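Local structure of NAD(P)-dependent oxidoreductase (Pseudomonas putida, 7A3W) at residues P9-L14 against A30-T35; S65-I70 against G93-N98. The protein probably reduces imines with NADPH, as an imine reductase linked to conjugate reduction and reductive amination. All coordinates share one frame; numbering follows the deposited sequence.

Interaction 1 of 2, residues P9-L14 against A30-T35; sequences PSVSVL and AGYGVT
Val-11 is bonded to the neighbouring strand through both its amide and its carbonyl. Its N donates to Gly-33 O at 3.0 Å, coming in tilted from the carbonyl plane. Val-11 O accepts Thr-35 N at 3.0 Å, this time in the carbonyl plane. Val-13 N then donates to Thr-35 O, also in plane. The pattern is that of parallel strands, with Val-11 opposite Val-34 and Ser-12 opposite Thr-35. CA-H...O contacts fill in between these bonds, the shortest being Ser-12 CA to Thr-35 O at 3.0 Å. The two strands belong to the first beta-alpha-beta unit of the Rossmann-type NADPH-binding domain. Helix 18-29 makes the crossover, and its Leu-27 packs on Val-11, Val-13 and Val-34.

The polar side chains lie on the other face. Ser-10 OG and Thr-35 OG1 are 4.4 Å apart, too far to bond directly. One water bridges them, 2.9 Å from Ser-10 OG and 2.6 Å from Thr-35 OG1. Ser-10 OG also hydrogen-bonds Ser-65 OG. The chi1 of Ser-12 (-64°) sets its OG against Thr-35 CB, a packing contact of 3.7 Å. The hydrogen bonds of this OG go outside the pair, to Ala-61 O of helix 58-64 and to Ser-65 OG.

Apolar contacts are few. Pro-9 and Tyr-32 run side by side and point the same way, with Pro-9 CD 3.9 Å from Tyr-32 CE2. Val-11 CG2 approaches Tyr-32 CD2 obliquely, and Val-13 CG2 meets Val-34 CG1. A polar atom, Pro-9 O, lies at the edge of the Tyr-32 ring, near its plane.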
loop_
_atom_site.group_PDB
_atom_site.type_symbol
_atom_site.label_atom_id
_atom_site.label_comp_id
_atom_site.label_asym_id
_atom_site.label_seq_id
_atom_site.Cartn_x
_atom_site.Cartn_y
_atom_site.Cartn_z
ATOM N N PRO B 9 26.523 25.076 -13.826
ATOM C CA PRO B 9 26.891 25.850 -12.641
ATOM C C PRO B 9 27.245 24.955 -11.445
ATOM O O PRO B 9 27.066 23.757 -11.515
ATOM C CB PRO B 9 25.611 26.633 -12.361
ATOM C CG PRO B 9 24.529 25.657 -12.787
ATOM C CD PRO B 9 25.075 25.029 -14.058
ATOM N N SER B 10 27.783 25.556 -10.393
ATOM C CA SER B 10 28.222 24.824 -9.179
ATOM C C SER B 10 27.002 24.503 -8.321
ATOM O O SER B 10 26.076 25.348 -8.242
ATOM C CB SER B 10 29.263 25.578 -8.395
ATOM O OG SER B 10 29.614 24.854 -7.204
ATOM N N VAL B 11 27.004 23.316 -7.709
ATOM C CA VAL B 11 25.990 22.926 -6.697
ATOM C C VAL B 11 26.745 22.471 -5.459
ATOM O O VAL B 11 27.751 21.835 -5.629
ATOM C CB VAL B 11 25.069 21.828 -7.225
ATOM C CG1 VAL B 11 23.985 21.516 -6.216
ATOM C CG2 VAL B 11 24.477 22.227 -8.567
ATOM N N SER B 12 26.226 22.769 -4.279
ATOM C CA SER B 12 26.784 22.267 -3.005
ATOM C C SER B 12 25.795 21.257 -2.403
ATOM O O SER B 12 24.579 21.432 -2.569
ATOM C CB SER B 12 27.109 23.384 -2.056
ATOM O OG SER B 12 28.144 24.230 -2.563
ATOM N N VAL B 13 26.322 20.183 -1.827
ATOM C CA VAL B 13 25.542 19.138 -1.112
ATOM C C VAL B 13 26.140 19.051 0.285
ATOM O O VAL B 13 27.351 18.844 0.397
ATOM C CB VAL B 13 25.573 17.789 -1.856
ATOM C CG1 VAL B 13 24.891 16.677 -1.063
ATOM C CG2 VAL B 13 24.983 17.914 -3.270
ATOM N N LEU B 14 25.312 19.249 1.300
ATOM C CA LEU B 14 25.721 19.157 2.721
ATOM C C LEU B 14 25.004 17.938 3.306
ATOM O O LEU B 14 23.786 17.912 3.325
ATOM C CB LEU B 14 25.332 20.438 3.459
ATOM C CG LEU B 14 26.202 21.665 3.202
ATOM C CD1 LEU B 14 26.037 22.183 1.785
ATOM C CD2 LEU B 14 25.862 22.760 4.210
ATOM N N ALA B 30 26.411 14.147 -14.185
ATOM C CA ALA B 30 25.671 14.989 -15.158
ATOM C C ALA B 30 26.516 16.210 -15.579
ATOM O O ALA B 30 26.018 17.007 -16.398
ATOM C CB ALA B 30 24.343 15.408 -14.571
ATOM N N GLY B 31 27.722 16.370 -15.026
ATOM C CA GLY B 31 28.694 17.387 -15.478
ATOM C C GLY B 31 28.629 18.659 -14.658
ATOM O O GLY B 31 29.169 19.673 -15.109
ATOM N N TYR B 32 27.985 18.626 -13.487
ATOM C CA TYR B 32 27.906 19.791 -12.578
ATOM C C TYR B 32 29.177 19.799 -11.726
ATOM O O TYR B 32 29.655 18.717 -11.351
ATOM C CB TYR B 32 26.640 19.750 -11.712
ATOM C CG TYR B 32 25.372 19.961 -12.502
ATOM C CD1 TYR B 32 24.830 18.947 -13.267
ATOM C CD2 TYR B 32 24.769 21.208 -12.565
ATOM C CE1 TYR B 32 23.699 19.159 -14.043
ATOM C CE2 TYR B 32 23.634 21.430 -13.330
ATOM C CZ TYR B 32 23.089 20.398 -14.061
ATOM O OH TYR B 32 21.986 20.612 -14.834
ATOM N N GLY B 33 29.704 20.987 -11.453
ATOM C CA GLY B 33 30.709 21.188 -10.405
ATOM C C GLY B 33 30.026 20.911 -9.084
ATOM O O GLY B 33 28.867 21.363 -8.916
ATOM N N VAL B 34 30.612 20.094 -8.228
ATOM C CA VAL B 34 29.943 19.823 -6.927
ATOM C C VAL B 34 30.939 20.100 -5.821
ATOM O O VAL B 34 31.997 19.497 -5.850
ATOM C CB VAL B 34 29.385 18.399 -6.816
ATOM C CG1 VAL B 34 28.712 18.199 -5.465
ATOM C CG2 VAL B 34 28.427 18.084 -7.936
ATOM N N THR B 35 30.526 20.904 -4.848
ATOM C CA THR B 35 31.235 21.076 -3.571
ATOM C C THR B 35 30.442 20.325 -2.516
ATOM O O THR B 35 29.232 20.575 -2.402
ATOM C CB THR B 35 31.423 22.554 -3.224
ATOM O OG1 THR B 35 32.292 23.124 -4.204
ATOM C CG2 THR B 35 31.991 22.748 -1.835
HETATM O O HOH W 1 32.017 23.302 -6.763
#

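Interaction 2 of 2, residues S65-I70 against G93-N98; sequences SNLIII and GKTIVN
Asn-66 O, Ile-68 and Ile-70 N meet Thr-95 and Val-97 in a parallel ladder of four backbone hydrogen bonds, with the short strand axes 17° apart. The strands are neighbours in the sheet of the Rossmann-type domain, and helix 75-83 makes the crossover between them in a beta-alpha-beta unit. Thr-95 N to Asn-66 O, Ile-68 N to Thr-95 O, Val-97 N to Ile-68 O and Ile-70 N to Val-97 O are all 2.8 Å. The Val-97 N bond is nearly straight at 173°. Ile-68 N approaches Thr-95 O almost along the C=O axis.

Ile-68, Ile-70 and Ile-96 share one face, where Phe-78 of helix 75-83 packs on Ile-70 and Ile-96. Ile-96 CD1 presses on Ile-68 CB at 3.5 Å, a tight contact, and also meets Ile-68 CG2. Ile-96 CG2 reaches Ile-70 CG1 instead. One isoleucine thus contacts two others through different branches. On the opposite face, Leu-67 CD1 meets Val-97 CG2 at 3.7 Å.

Lys-94 lies alongside the Ser-65 carbonyl. Its chain is extended until a bend at chi4 (-57°) brings NZ to Ser-65 O, 3.0 Å away. NZ sits above the carbonyl plane, not on a lone pair. It also bonds Asn-63 O near the end of helix 58-64. Without the long amine arm, as with an alanine here, Ser-65 O and Asn-63 O would probably lose their shared donor.

Two waters bind Gly-93 O. One also bonds Thr-95 OG1; the other, 2.6 Å from Gly-93 O, accepts from Asn-66 ND2 at 3.1 Å.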
loop_
_atom_site.group_PDB
_atom_site.type_symbol
_atom_site.label_atom_id
_atom_site.label_comp_id
_atom_site.label_asym_id
_atom_site.label_seq_id
_atom_site.Cartn_x
_atom_site.Cartn_y
_atom_site.Cartn_z
ATOM N N SER B 65 28.600 27.915 -3.977
ATOM C CA SER B 65 27.522 27.663 -4.971
ATOM C C SER B 65 26.332 28.596 -4.741
ATOM O O SER B 65 26.127 29.049 -3.595
ATOM C CB SER B 65 27.087 26.205 -4.928
ATOM O OG SER B 65 28.203 25.345 -5.000
ATOM N N ASN B 66 25.513 28.782 -5.781
ATOM C CA ASN B 66 24.215 29.501 -5.639
ATOM C C ASN B 66 23.069 28.484 -5.445
ATOM O O ASN B 66 21.948 28.939 -5.242
ATOM C CB ASN B 66 23.950 30.445 -6.819
ATOM C CG ASN B 66 23.515 29.730 -8.081
ATOM O OD1 ASN B 66 23.579 28.505 -8.173
ATOM N ND2 ASN B 66 23.027 30.485 -9.056
ATOM N N LEU B 67 23.331 27.170 -5.482
ATOM C CA LEU B 67 22.323 26.129 -5.140
ATOM C C LEU B 67 22.908 25.186 -4.081
ATOM O O LEU B 67 23.909 24.524 -4.350
ATOM C CB LEU B 67 21.925 25.344 -6.393
ATOM C CG LEU B 67 20.946 24.196 -6.153
ATOM C CD1 LEU B 67 19.668 24.694 -5.512
ATOM C CD2 LEU B 67 20.662 23.454 -7.451
ATOM N N ILE B 68 22.319 25.197 -2.898
ATOM C CA ILE B 68 22.823 24.484 -1.700
ATOM C C ILE B 68 21.777 23.439 -1.298
ATOM O O ILE B 68 20.704 23.818 -0.774
ATOM C CB ILE B 68 23.069 25.457 -0.541
ATOM C CG1 ILE B 68 23.801 26.750 -0.923
ATOM C CG2 ILE B 68 23.737 24.695 0.596
ATOM C CD1 ILE B 68 25.108 26.562 -1.674
ATOM N N ILE B 69 22.097 22.163 -1.469
ATOM C CA ILE B 69 21.158 21.036 -1.191
ATOM C C ILE B 69 21.542 20.432 0.156
ATOM O O ILE B 69 22.709 20.089 0.334
ATOM C CB ILE B 69 21.191 20.001 -2.319
ATOM C CG1 ILE B 69 20.698 20.616 -3.630
ATOM C CG2 ILE B 69 20.404 18.766 -1.922
ATOM C CD1 ILE B 69 21.091 19.815 -4.842
ATOM N N ILE B 70 20.591 20.337 1.069
ATOM C CA ILE B 70 20.831 19.814 2.444
ATOM C C ILE B 70 20.225 18.418 2.515
ATOM O O ILE B 70 19.058 18.257 2.136
ATOM C CB ILE B 70 20.189 20.715 3.499
ATOM C CG1 ILE B 70 20.458 22.198 3.269
ATOM C CG2 ILE B 70 20.618 20.258 4.902
ATOM C CD1 ILE B 70 21.921 22.565 3.219
ATOM N N GLY B 93 21.335 35.725 -3.500
ATOM C CA GLY B 93 21.441 35.024 -4.789
ATOM C C GLY B 93 21.517 33.511 -4.619
ATOM O O GLY B 93 21.623 32.808 -5.636
ATOM N N LYS B 94 21.498 33.003 -3.388
ATOM C CA LYS B 94 21.690 31.557 -3.119
ATOM C C LYS B 94 20.354 30.922 -2.734
ATOM O O LYS B 94 19.612 31.506 -1.905
ATOM C CB LYS B 94 22.699 31.310 -1.999
ATOM C CG LYS B 94 24.106 31.833 -2.212
ATOM C CD LYS B 94 25.027 31.451 -1.063
ATOM C CE LYS B 94 26.427 32.003 -1.149
ATOM N NZ LYS B 94 27.116 31.606 -2.404
ATOM N N THR B 95 20.088 29.729 -3.255
ATOM C CA THR B 95 18.872 28.946 -2.959
ATOM C C THR B 95 19.285 27.767 -2.089
ATOM O O THR B 95 20.117 26.963 -2.521
ATOM C CB THR B 95 18.157 28.487 -4.226
ATOM O OG1 THR B 95 17.733 29.689 -4.861
ATOM C CG2 THR B 95 16.976 27.583 -3.970
ATOM N N ILE B 96 18.749 27.729 -0.887
ATOM C CA ILE B 96 18.866 26.557 0.014
ATOM C C ILE B 96 17.670 25.635 -0.249
ATOM O O ILE B 96 16.546 26.091 -0.124
ATOM C CB ILE B 96 18.903 27.032 1.472
ATOM C CG1 ILE B 96 20.167 27.843 1.747
ATOM C CG2 ILE B 96 18.758 25.859 2.417
ATOM C CD1 ILE B 96 21.353 26.997 2.045
ATOM N N VAL B 97 17.935 24.368 -0.565
ATOM C CA VAL B 97 16.921 23.301 -0.763
ATOM C C VAL B 97 17.155 22.255 0.316
ATOM O O VAL B 97 18.147 21.555 0.257
ATOM C CB VAL B 97 16.981 22.671 -2.156
ATOM C CG1 VAL B 97 15.865 21.658 -2.334
ATOM C CG2 VAL B 97 16.890 23.731 -3.240
ATOM N N ASN B 98 16.238 22.186 1.275
ATOM C CA ASN B 98 16.371 21.299 2.443
ATOM C C ASN B 98 15.596 20.006 2.184
ATOM O O ASN B 98 14.351 20.019 2.308
ATOM C CB ASN B 98 15.865 22.074 3.645
ATOM C CG ASN B 98 16.028 21.323 4.935
ATOM O OD1 ASN B 98 16.484 20.179 4.943
ATOM N ND2 ASN B 98 15.570 21.965 6.008
HETATM O O HOH W 2 19.453 31.068 -6.383
HETATM O O HOH W 3 22.032 33.258 -8.141
#

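How the interactions relate
Interactions 1 and 2 are neighbours in one sheet, with centres about 10 Å apart. Strand 10-14 lies between 33-37 and 67-70, and 95-98 follows 67-70. Backbone bonds from Ser-12 and Leu-14 to strand 67-70 join the two pairs. Ser-65 OG adds a side-chain link: it lies 2.7 Å from Ser-10 OG and 2.7 Å from Ser-12 OG, both probable hydrogen bonds. Val-11 CG1 packs on Leu-67 O at 3.5 Å. Strand 10-14 leads into a glycine-rich loop consistent with the Rossmann GxGxxG pattern, whose residues the Val-13 side chain touches. From bound NADPH, the Val-13 side chain is about 8 Å away and the Asn-98 side chain about 7 Å.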